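Local coordinates for protein phosphoserine aminotransferase (Bacillus circulans, PDB 2C0R) that catalyses the reversible, pyridoxal-phosphate-dependent transamination between 3-phosphohydroxypyruvate and phosphoserine in serine biosynthesis, and an equivalent step in pyridoxine 5'-phosphate biosynthesis, at residues Val98-Gly101 with Ser102-Lys106; Val207-Glu211 with Asp212-Glu216; Gly288-Val292 with Asp293-Asp297; Ser273-Tyr276 with Asp277-Gln281. The protein carries 1 engineered substitution. One frame throughout, in Å; residues are numbered along the deposited sequence.

Overall arrangement
Along the chain the order is contact 1, contact 2, contact 4, contact 3. Contacts 1 and 2 both start at strands of the seven-stranded mixed sheet that carries the cofactor: strand 94-99 runs into helix 102-114, and strand 205-210 into a 3-10 turn, with centres about 24 Å apart. Contact 4 closes helix 260-280, and contact 3 is the loop between strands 287-288 and 299-303. Their centres lie about 11 Å apart. The nearest atoms of contacts 1 and 3 are about 7 Å apart; the centres of contacts 2 and 4 are about 41 Å apart. Contact 1 alone holds a cofactor-binding residue, while contacts 3 and 4 tie the end of helix 260-280 to the loop through a salt bridge and a hydrogen bond.

Contact 1: Val98-Gly101 with Ser102-Lys106; sequences VMTG and SWASK. With PLP (pyridoxal-5'-phosphate), chain C.
One face of the Trp103 indole is covered by the pyridine ring of pyridoxal-5'-phosphate, whose C4 stands 3.5 Å above the indole plane, displaced toward the rim. The five-membered ring lies near the C2 and C3 end of the cofactor, with Trp103 NE1 3.5 Å from PLP C3, while CZ3 and CH2 follow its C5 side out to C5A. A chi1 of -75°, which sets CG beside the backbone N, carries the indole off the first helical turn and away from residues 98-101. With an alanine here the pyridine would probably lose its cover on this face and be freer to tilt. The backbone is the strand-to-helix turn of a beta-alpha-beta unit, strand 94-99 leading into helix 102-114, and Gly101 is the N-cap: its phi of 144° would jam a side chain against the preceding carbonyl. Ser105 N donates to Gly101 O at 2.9 Å, and a water accepts from Gly101 N at 3.0 Å and also bonds Ser105 OG. Glu152 takes up Thr100 OG1 and the amides of Trp103 and Ala104. Ala104 CB, pointing back at the strand end, packs 3.5 Å from Val98 O, and the bent chain of Met99 lays CE 3.6 Å from Ser105 CA.

Contact 2: Val207-Glu211 with Asp212-Glu216; sequences VIVRE and DLVAE
Past the end of strand 205-210 the chain folds into a 3-10 turn, the evidence being two successive i-to-i+3 bonds, Leu213 N to Arg210 O at 2.9 Å and Val214 N to Glu211 O at 3.1 Å. Within this turn Arg210 NE donates to Asp212 OD1 at 2.9 Å, a nearly straight salt bridge (163° at the hydrogen). OD1 lies in the guanidinium plane, at its edge, and uses its syn lone pair, although the carboxylate itself is turned 54° from that plane. The arginine chain, extended through chi2, bends at chi3 (56°), and this brings NE to the aspartate. Leu213 CD1 lies over one guanidinium face, and its CD2 comes within 3.2 Å of Arg210 NH2. A leucine in place of Arg210 would probably leave the Asp212 carboxylate without its charged mate and take the guanidinium face from Leu213 CD1. On the inner side Val209 CG2 and Val214 CG1 meet tip to tip at 3.7 Å, and Val214 continues onto Tyr227 and Val231 of helix 227-232. The chemistry thus divides by depth: valines fasten the turn to the buried interior, while toward solvent a single NE-to-OD1 bond pairs opposite charges two residues apart, probably steadying the exposed Asp212.

Contact 3: Gly288-Val292 with Asp293-Asp297; sequences GCVDV and DSRSD
The loop that joins strand 287-288 to strand 299-303 makes one 3-10 turn here, and Val292 and Arg295, three residues apart across it, carry most of the side-chain contact. Val292 CG2 stands 3.9 Å above the guanidinium plane of Arg295, over its centre, so that a methyl group covers one face of the charged group. The arginine chain is extended from CG to NE and runs back along the turn, its CG 3.3 Å from Val292 O. At the guanidinium edge, in plane, a water accepts from Arg295 NE at 2.8 Å and donates to Val290 O at 2.7 Å, linking the side chain to the stretch leading into the turn. The turn is defined by two i-to-i+3 bonds, Ser294 N to Asp291 O at 2.9 Å and Arg295 N to Val292 O at 3.2 Å, with N-H angles of 157° and 163°. Arg295 NH2 goes on to a salt bridge with Asp280 at the end of helix 260-280, which gives the positive charge a partner beyond the loop. Asp291 OD2 and Ser294 OG reach the neighbouring loop, bonding Thr130 OG1 and Leu131 N. On the buried side, Val290 CG2 packs 3.9 Å from Arg295 CA and against the CG methylene of the same residue, and its side chain also touches Ala157 of strand 157-158.

Contact 4: Ser273-Tyr276 with Asp277-Gln281; sequences SLIY and DAIDQ
Leu274 O is gripped twice: Ala278 N donates to it at 3.1 Å, and a water donates to it at 2.8 Å. The first of these bonds belongs to the alpha-helical pattern of helix 260-280, whose last two turns make up this contact. The other i-to-i+4 bonds across it run from Asp277 N to Ser273 O, from Ile279 N to Ile275 O and from Asp280 N to Tyr276 O, with N-H angles of 155° to 157°. Asp277 is the water's second acceptor, since the same water donates to its OD1 at 2.6 Å. A chi1 of 168° sets this carboxylate opposite the backbone N, where the water can bridge it to the preceding turn. On the buried flank Tyr276 and Ile279 lie side by side and point the same way, with Tyr276 CD2 4.2 Å from Ile279 CD1. Ile275 CG2 meets that same methyl at 4.2 Å, so CD1 of Ile279 packs against both neighbours, and all three side chains rest on Ile300 of strand 299-303. Leu274, on another side, faces helix 344-361. Tyr276 OH hydrogen-bonds Ser296 O of the loop before that strand, fixing the far end of the phenol. Asp280, whose OD1 pairs with Arg295, folds its carboxylate back along the helix, and OD2 comes to rest 3.4 Å from Tyr276 O, acceptor beside acceptor.

Contact 1: Val98-Gly101 with Ser102-Lys106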
loop_
_atom_site.group_PDB
_atom_site.type_symbol
_atom_site.label_atom_id
_atom_site.label_comp_id
_atom_site.label_asym_id
_atom_site.label_seq_id
_atom_site.Cartn_x
_atom_site.Cartn_y
_atom_site.Cartn_z
ATOM N N VAL A 98 22.897 6.447 -12.830
ATOM C CA VAL A 98 23.909 5.412 -13.078
ATOM C C VAL A 98 23.190 4.176 -13.593
ATOM O O VAL A 98 22.316 3.686 -12.851
ATOM C CB VAL A 98 24.661 5.123 -11.786
ATOM C CG1 VAL A 98 25.746 4.035 -12.039
ATOM C CG2 VAL A 98 25.247 6.380 -11.160
ATOM N N MET A 99 23.490 3.710 -14.794
ATOM C CA MET A 99 22.706 2.714 -15.500
ATOM C C MET A 99 23.381 1.345 -15.362
ATOM O O MET A 99 24.327 1.015 -16.049
ATOM C CB MET A 99 22.471 3.058 -16.973
ATOM C CG MET A 99 21.892 4.448 -17.163
ATOM S SD MET A 99 20.305 4.685 -16.283
ATOM C CE MET A 99 19.339 3.407 -17.107
ATOM N N THR A 100 22.845 0.567 -14.414
ATOM C CA THR A 100 23.466 -0.693 -13.990
ATOM C C THR A 100 22.617 -1.890 -14.323
ATOM O O THR A 100 22.973 -3.014 -13.924
ATOM C CB THR A 100 23.747 -0.675 -12.453
ATOM O OG1 THR A 100 22.574 -0.120 -11.814
ATOM C CG2 THR A 100 24.919 0.244 -12.161
ATOM N N GLY A 101 21.497 -1.716 -15.010
ATOM C CA GLY A 101 20.708 -2.926 -15.275
ATOM C C GLY A 101 19.224 -2.581 -15.225
ATOM O O GLY A 101 18.741 -1.459 -15.432
ATOM N N SER A 102 18.442 -3.594 -14.929
ATOM C CA SER A 102 17.001 -3.525 -15.115
ATOM C C SER A 102 16.306 -2.504 -14.262
ATOM O O SER A 102 15.377 -1.802 -14.726
ATOM C CB SER A 102 16.423 -4.916 -14.795
ATOM O OG SER A 102 16.841 -5.812 -15.826
ATOM N N TRP A 103 16.718 -2.407 -12.995
ATOM C CA TRP A 103 15.974 -1.447 -12.162
ATOM C C TRP A 103 16.454 -0.010 -12.366
ATOM O O TRP A 103 15.654 0.911 -12.256
ATOM C CB TRP A 103 16.064 -1.919 -10.715
ATOM C CG TRP A 103 15.152 -3.107 -10.513
ATOM C CD1 TRP A 103 15.491 -4.375 -10.172
ATOM C CD2 TRP A 103 13.724 -3.098 -10.665
ATOM N NE1 TRP A 103 14.361 -5.165 -10.088
ATOM C CE2 TRP A 103 13.270 -4.402 -10.391
ATOM C CE3 TRP A 103 12.789 -2.109 -11.008
ATOM C CZ2 TRP A 103 11.914 -4.744 -10.445
ATOM C CZ3 TRP A 103 11.436 -2.447 -11.063
ATOM C CH2 TRP A 103 11.012 -3.747 -10.786
ATOM N N ALA A 104 17.735 0.190 -12.674
ATOM C CA ALA A 104 18.160 1.505 -13.070
ATOM C C ALA A 104 17.401 1.937 -14.312
ATOM O O ALA A 104 16.966 3.063 -14.439
ATOM C CB ALA A 104 19.629 1.477 -13.441
ATOM N N SER A 105 17.206 0.995 -15.244
ATOM C CA SER A 105 16.507 1.350 -16.488
ATOM C C SER A 105 15.070 1.769 -16.216
ATOM O O SER A 105 14.535 2.694 -16.855
ATOM C CB SER A 105 16.496 0.206 -17.500
ATOM O OG SER A 105 17.801 -0.016 -18.006
ATOM N N LYS A 106 14.408 1.076 -15.288
ATOM C CA LYS A 106 13.011 1.454 -14.977
ATOM C C LYS A 106 12.983 2.852 -14.374
ATOM O O LYS A 106 12.102 3.670 -14.611
ATOM C CB LYS A 106 12.414 0.435 -14.005
ATOM C CG LYS A 106 12.075 -0.882 -14.698
ATOM C CD LYS A 106 10.726 -0.735 -15.375
ATOM C CE LYS A 106 10.112 -2.073 -15.759
ATOM N NZ LYS A 106 9.279 -2.625 -14.652
HETATM N N1 PLP C . 13.875 -1.410 -7.468
HETATM C C2 PLP C . 14.479 -2.589 -7.152
HETATM C C2A PLP C . 15.997 -2.566 -6.991
HETATM C C3 PLP C . 13.743 -3.724 -6.974
HETATM O O3 PLP C . 14.327 -4.893 -6.597
HETATM C C4 PLP C . 12.363 -3.635 -7.050
HETATM C C4A PLP C . 11.530 -4.903 -6.847
HETATM C C5 PLP C . 11.780 -2.452 -7.451
HETATM C C6 PLP C . 12.512 -1.314 -7.578
HETATM C C5A PLP C . 10.269 -2.378 -7.707
HETATM O O4P PLP C . 9.564 -2.392 -6.471
HETATM P P PLP C . 7.973 -2.319 -6.405
HETATM O O1P PLP C . 7.649 -2.175 -4.945
HETATM O O2P PLP C . 7.513 -3.638 -6.988
HETATM O O3P PLP C . 7.568 -1.154 -7.236
HETATM O O HOH W 1 20.489 0.323 -16.897
#

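Contact 2: Val207-Glu211 with Asp212-Glu216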
loop_
_atom_site.group_PDB
_atom_site.type_symbol
_atom_site.label_atom_id
_atom_site.label_comp_id
_atom_site.label_asym_id
_atom_site.label_seq_id
_atom_site.Cartn_x
_atom_site.Cartn_y
_atom_site.Cartn_z
ATOM N N VAL A 207 11.145 5.444 2.680
ATOM C CA VAL A 207 11.878 6.535 2.043
ATOM C C VAL A 207 12.566 7.344 3.124
ATOM O O VAL A 207 11.880 7.852 4.022
ATOM C CB VAL A 207 10.952 7.431 1.208
ATOM C CG1 VAL A 207 11.719 8.610 0.605
ATOM C CG2 VAL A 207 10.271 6.620 0.139
ATOM N N ILE A 208 13.881 7.387 3.113
ATOM C CA ILE A 208 14.612 8.103 4.148
ATOM C C ILE A 208 15.241 9.312 3.473
ATOM O O ILE A 208 16.024 9.106 2.547
ATOM C CB ILE A 208 15.698 7.225 4.773
ATOM C CG1 ILE A 208 15.159 5.838 5.195
ATOM C CG2 ILE A 208 16.358 7.935 5.935
ATOM C CD1 ILE A 208 16.217 4.967 5.839
ATOM N N VAL A 209 14.868 10.503 3.896
ATOM C CA VAL A 209 15.198 11.692 3.151
ATOM C C VAL A 209 15.806 12.734 4.072
ATOM O O VAL A 209 15.422 12.934 5.210
ATOM C CB VAL A 209 13.928 12.203 2.436
ATOM C CG1 VAL A 209 12.863 12.681 3.440
ATOM C CG2 VAL A 209 14.328 13.249 1.428
ATOM N N ARG A 210 16.818 13.385 3.524
ATOM C CA ARG A 210 17.456 14.509 4.204
ATOM C C ARG A 210 16.418 15.642 4.271
ATOM O O ARG A 210 15.896 16.053 3.232
ATOM C CB ARG A 210 18.724 14.905 3.457
ATOM C CG ARG A 210 19.754 15.556 4.369
ATOM C CD ARG A 210 21.108 15.761 3.747
ATOM N NE ARG A 210 20.976 16.545 2.511
ATOM C CZ ARG A 210 21.702 16.253 1.438
ATOM N NH1 ARG A 210 22.565 15.237 1.472
ATOM N NH2 ARG A 210 21.570 16.961 0.337
ATOM N N GLU A 211 16.119 16.088 5.479
ATOM C CA GLU A 211 14.993 16.992 5.640
ATOM C C GLU A 211 15.213 18.245 4.812
ATOM O O GLU A 211 14.274 18.788 4.227
ATOM C CB GLU A 211 14.805 17.326 7.129
ATOM C CG GLU A 211 14.227 16.147 7.898
ATOM C CD GLU A 211 14.380 16.251 9.405
ATOM O OE1 GLU A 211 15.276 16.942 9.959
ATOM O OE2 GLU A 211 13.576 15.615 10.129
ATOM N N ASP A 212 16.451 18.700 4.702
ATOM C CA ASP A 212 16.726 19.955 4.001
ATOM C C ASP A 212 16.441 19.897 2.506
ATOM O O ASP A 212 16.326 20.903 1.799
ATOM C CB ASP A 212 18.167 20.400 4.286
ATOM C CG ASP A 212 19.200 19.358 3.955
ATOM O OD1 ASP A 212 19.053 18.638 2.962
ATOM O OD2 ASP A 212 20.209 19.254 4.683
ATOM N N LEU A 213 16.276 18.688 1.981
ATOM C CA LEU A 213 15.983 18.548 0.565
ATOM C C LEU A 213 14.501 18.654 0.203
ATOM O O LEU A 213 14.169 18.861 -0.968
ATOM C CB LEU A 213 16.507 17.194 0.044
ATOM C CG LEU A 213 18.034 17.121 0.067
ATOM C CD1 LEU A 213 18.458 15.879 -0.711
ATOM C CD2 LEU A 213 18.763 18.315 -0.525
ATOM N N VAL A 214 13.650 18.506 1.201
ATOM C CA VAL A 214 12.213 18.398 0.935
ATOM C C VAL A 214 11.362 19.359 1.746
ATOM O O VAL A 214 10.171 19.152 1.998
ATOM C CB VAL A 214 11.734 16.955 1.214
ATOM C CG1 VAL A 214 12.286 16.026 0.146
ATOM C CG2 VAL A 214 12.170 16.442 2.574
ATOM N N ALA A 215 11.970 20.457 2.174
ATOM C CA ALA A 215 11.277 21.411 3.030
ATOM C C ALA A 215 10.091 22.041 2.312
ATOM O O ALA A 215 9.046 22.361 2.889
ATOM C CB ALA A 215 12.270 22.455 3.509
ATOM N N GLU A 216 10.244 22.266 1.004
ATOM C CA GLU A 216 9.139 22.838 0.225
ATOM C C GLU A 216 9.057 22.048 -1.077
ATOM O O GLU A 216 9.971 22.178 -1.916
ATOM C CB GLU A 216 9.384 24.304 -0.066
ATOM C CG GLU A 216 9.854 25.233 1.032
ATOM C CD GLU A 216 9.919 26.689 0.572
ATOM O OE1 GLU A 216 10.865 27.427 0.935
ATOM O OE2 GLU A 216 8.994 27.087 -0.187
#

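Contact 3: Gly288-Val292 with Asp293-Asp297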
loop_
_atom_site.group_PDB
_atom_site.type_symbol
_atom_site.label_atom_id
_atom_site.label_comp_id
_atom_site.label_asym_id
_atom_site.label_seq_id
_atom_site.Cartn_x
_atom_site.Cartn_y
_atom_site.Cartn_z
ATOM N N GLY A 288 28.458 -17.832 -13.116
ATOM C CA GLY A 288 27.787 -16.614 -12.636
ATOM C C GLY A 288 27.370 -15.684 -13.773
ATOM O O GLY A 288 27.820 -15.858 -14.913
ATOM N N CYS A 289 26.538 -14.669 -13.549
ATOM C CA CYS A 289 25.975 -13.769 -14.564
ATOM C C CYS A 289 26.403 -12.307 -14.548
ATOM O O CYS A 289 25.934 -11.416 -15.360
ATOM C CB CYS A 289 24.435 -13.752 -14.430
ATOM S SG CYS A 289 23.824 -15.308 -15.113
ATOM N N VAL A 290 27.279 -12.150 -13.529
ATOM C CA VAL A 290 28.026 -10.885 -13.412
ATOM C C VAL A 290 29.478 -11.196 -13.040
ATOM O O VAL A 290 29.853 -12.297 -12.639
ATOM C CB VAL A 290 27.429 -9.921 -12.360
ATOM C CG1 VAL A 290 25.957 -9.706 -12.593
ATOM C CG2 VAL A 290 27.656 -10.498 -10.973
ATOM N N ASP A 291 30.311 -10.174 -13.209
ATOM C CA ASP A 291 31.725 -10.250 -12.894
ATOM C C ASP A 291 31.910 -10.488 -11.402
ATOM O O ASP A 291 31.085 -10.001 -10.613
ATOM C CB ASP A 291 32.412 -8.966 -13.308
ATOM C CG ASP A 291 32.623 -8.847 -14.798
ATOM O OD1 ASP A 291 32.137 -9.644 -15.631
ATOM O OD2 ASP A 291 33.316 -7.863 -15.127
ATOM N N VAL A 292 32.948 -11.203 -11.022
ATOM C CA VAL A 292 33.167 -11.502 -9.619
ATOM C C VAL A 292 33.117 -10.250 -8.758
ATOM O O VAL A 292 32.393 -10.233 -7.759
ATOM C CB VAL A 292 34.503 -12.249 -9.426
ATOM C CG1 VAL A 292 34.856 -12.330 -7.942
ATOM C CG2 VAL A 292 34.434 -13.638 -10.050
ATOM N N ASP A 293 33.754 -9.168 -9.125
ATOM C CA ASP A 293 33.816 -7.959 -8.341
ATOM C C ASP A 293 32.487 -7.202 -8.336
ATOM O O ASP A 293 32.444 -6.231 -7.583
ATOM C CB ASP A 293 34.909 -6.986 -8.849
ATOM C CG ASP A 293 36.285 -7.597 -8.611
ATOM O OD1 ASP A 293 36.394 -8.617 -7.909
ATOM O OD2 ASP A 293 37.233 -7.029 -9.167
ATOM N N SER A 294 31.478 -7.615 -9.076
ATOM C CA SER A 294 30.174 -6.931 -9.064
ATOM C C SER A 294 29.134 -7.773 -8.323
ATOM O O SER A 294 28.010 -7.384 -8.232
ATOM C CB SER A 294 29.689 -6.658 -10.496
ATOM O OG SER A 294 30.527 -5.648 -11.046
ATOM N N ARG A 295 29.523 -8.918 -7.777
ATOM C CA ARG A 295 28.560 -9.853 -7.233
ATOM C C ARG A 295 27.731 -9.294 -6.086
ATOM O O ARG A 295 28.245 -8.749 -5.129
ATOM C CB ARG A 295 29.321 -11.081 -6.700
ATOM C CG ARG A 295 29.657 -12.036 -7.836
ATOM C CD ARG A 295 30.566 -13.171 -7.354
ATOM N NE ARG A 295 30.659 -14.142 -8.464
ATOM C CZ ARG A 295 31.355 -15.278 -8.346
ATOM N NH1 ARG A 295 31.996 -15.515 -7.200
ATOM N NH2 ARG A 295 31.384 -16.116 -9.378
ATOM N N SER A 296 26.427 -9.573 -6.194
ATOM C CA SER A 296 25.524 -9.274 -5.091
ATOM C C SER A 296 25.523 -10.346 -4.023
ATOM O O SER A 296 25.590 -11.533 -4.317
ATOM C CB SER A 296 24.120 -9.165 -5.684
ATOM O OG SER A 296 23.144 -8.995 -4.662
ATOM N N ASP A 297 25.399 -9.900 -2.782
ATOM C CA ASP A 297 25.189 -10.805 -1.661
ATOM C C ASP A 297 23.698 -10.975 -1.392
ATOM O O ASP A 297 23.395 -11.690 -0.443
ATOM C CB ASP A 297 25.849 -10.348 -0.370
ATOM C CG ASP A 297 27.309 -10.802 -0.295
ATOM O OD1 ASP A 297 27.836 -11.401 -1.258
ATOM O OD2 ASP A 297 27.945 -10.541 0.737
HETATM O O HOH W 2 29.151 -14.195 -10.787
#

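Contact 4: Ser273-Tyr276 with Asp277-Gln281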
loop_
_atom_site.group_PDB
_atom_site.type_symbol
_atom_site.label_atom_id
_atom_site.label_comp_id
_atom_site.label_asym_id
_atom_site.label_seq_id
_atom_site.Cartn_x
_atom_site.Cartn_y
_atom_site.Cartn_z
ATOM N N SER A 273 28.686 -16.623 0.340
ATOM C CA SER A 273 29.982 -17.252 0.075
ATOM C C SER A 273 29.737 -18.717 -0.217
ATOM O O SER A 273 30.387 -19.280 -1.112
ATOM C CB SER A 273 30.861 -17.077 1.310
ATOM O OG SER A 273 32.089 -17.812 1.192
ATOM N N LEU A 274 28.810 -19.353 0.506
ATOM C CA LEU A 274 28.592 -20.787 0.249
ATOM C C LEU A 274 28.091 -21.044 -1.153
ATOM O O LEU A 274 28.490 -21.973 -1.865
ATOM C CB LEU A 274 27.576 -21.253 1.300
ATOM C CG LEU A 274 27.432 -22.781 1.328
ATOM C CD1 LEU A 274 28.603 -23.395 2.088
ATOM C CD2 LEU A 274 26.107 -23.129 1.966
ATOM N N ILE A 275 27.182 -20.173 -1.607
ATOM C CA ILE A 275 26.578 -20.408 -2.902
ATOM C C ILE A 275 27.524 -20.008 -4.014
ATOM O O ILE A 275 27.652 -20.714 -5.024
ATOM C CB ILE A 275 25.258 -19.643 -2.986
ATOM C CG1 ILE A 275 24.245 -20.189 -1.975
ATOM C CG2 ILE A 275 24.745 -19.710 -4.404
ATOM C CD1 ILE A 275 23.102 -19.198 -1.689
ATOM N N TYR A 276 28.265 -18.882 -3.887
ATOM C CA TYR A 276 29.238 -18.540 -4.918
ATOM C C TYR A 276 30.311 -19.618 -4.984
ATOM O O TYR A 276 30.769 -19.884 -6.097
ATOM C CB TYR A 276 29.879 -17.181 -4.653
ATOM C CG TYR A 276 28.969 -16.017 -5.078
ATOM C CD1 TYR A 276 28.577 -15.079 -4.119
ATOM C CD2 TYR A 276 28.565 -15.892 -6.400
ATOM C CE1 TYR A 276 27.747 -14.026 -4.543
ATOM C CE2 TYR A 276 27.756 -14.854 -6.818
ATOM C CZ TYR A 276 27.362 -13.918 -5.856
ATOM O OH TYR A 276 26.550 -12.892 -6.260
ATOM N N ASP A 277 30.685 -20.191 -3.848
ATOM C CA ASP A 277 31.688 -21.276 -3.905
ATOM C C ASP A 277 31.141 -22.460 -4.680
ATOM O O ASP A 277 31.892 -23.120 -5.384
ATOM C CB ASP A 277 32.062 -21.745 -2.498
ATOM C CG ASP A 277 32.857 -23.041 -2.573
ATOM O OD1 ASP A 277 32.460 -24.167 -2.160
ATOM O OD2 ASP A 277 33.986 -22.908 -3.098
ATOM N N ALA A 278 29.854 -22.776 -4.530
ATOM C CA ALA A 278 29.223 -23.849 -5.304
ATOM C C ALA A 278 29.258 -23.591 -6.796
ATOM O O ALA A 278 29.441 -24.482 -7.605
ATOM C CB ALA A 278 27.750 -23.978 -4.889
ATOM N N ILE A 279 29.063 -22.339 -7.209
ATOM C CA ILE A 279 29.183 -21.966 -8.635
ATOM C C ILE A 279 30.617 -22.018 -9.107
ATOM O O ILE A 279 30.921 -22.562 -10.166
ATOM C CB ILE A 279 28.605 -20.539 -8.844
ATOM C CG1 ILE A 279 27.104 -20.533 -8.508
ATOM C CG2 ILE A 279 28.924 -20.048 -10.238
ATOM C CD1 ILE A 279 26.604 -19.135 -8.104
ATOM N N ASP A 280 31.526 -21.468 -8.293
ATOM C CA ASP A 280 32.936 -21.343 -8.674
ATOM C C ASP A 280 33.682 -22.645 -8.578
ATOM O O ASP A 280 34.819 -22.738 -9.053
ATOM C CB ASP A 280 33.631 -20.294 -7.802
ATOM C CG ASP A 280 33.125 -18.897 -8.109
ATOM O OD1 ASP A 280 32.507 -18.661 -9.164
ATOM O OD2 ASP A 280 33.396 -18.039 -7.264
ATOM N N GLN A 281 33.124 -23.669 -7.966
ATOM C CA GLN A 281 33.722 -24.994 -7.913
ATOM C C GLN A 281 32.676 -25.943 -8.489
ATOM O O GLN A 281 32.085 -26.822 -7.873
ATOM C CB GLN A 281 34.048 -25.336 -6.467
ATOM C CG GLN A 281 35.048 -24.431 -5.770
ATOM C CD GLN A 281 36.475 -24.576 -6.282
ATOM O OE1 GLN A 281 37.122 -23.602 -6.678
ATOM N NE2 GLN A 281 36.965 -25.818 -6.265
HETATM O O HOH W 3 29.986 -24.283 -1.251
#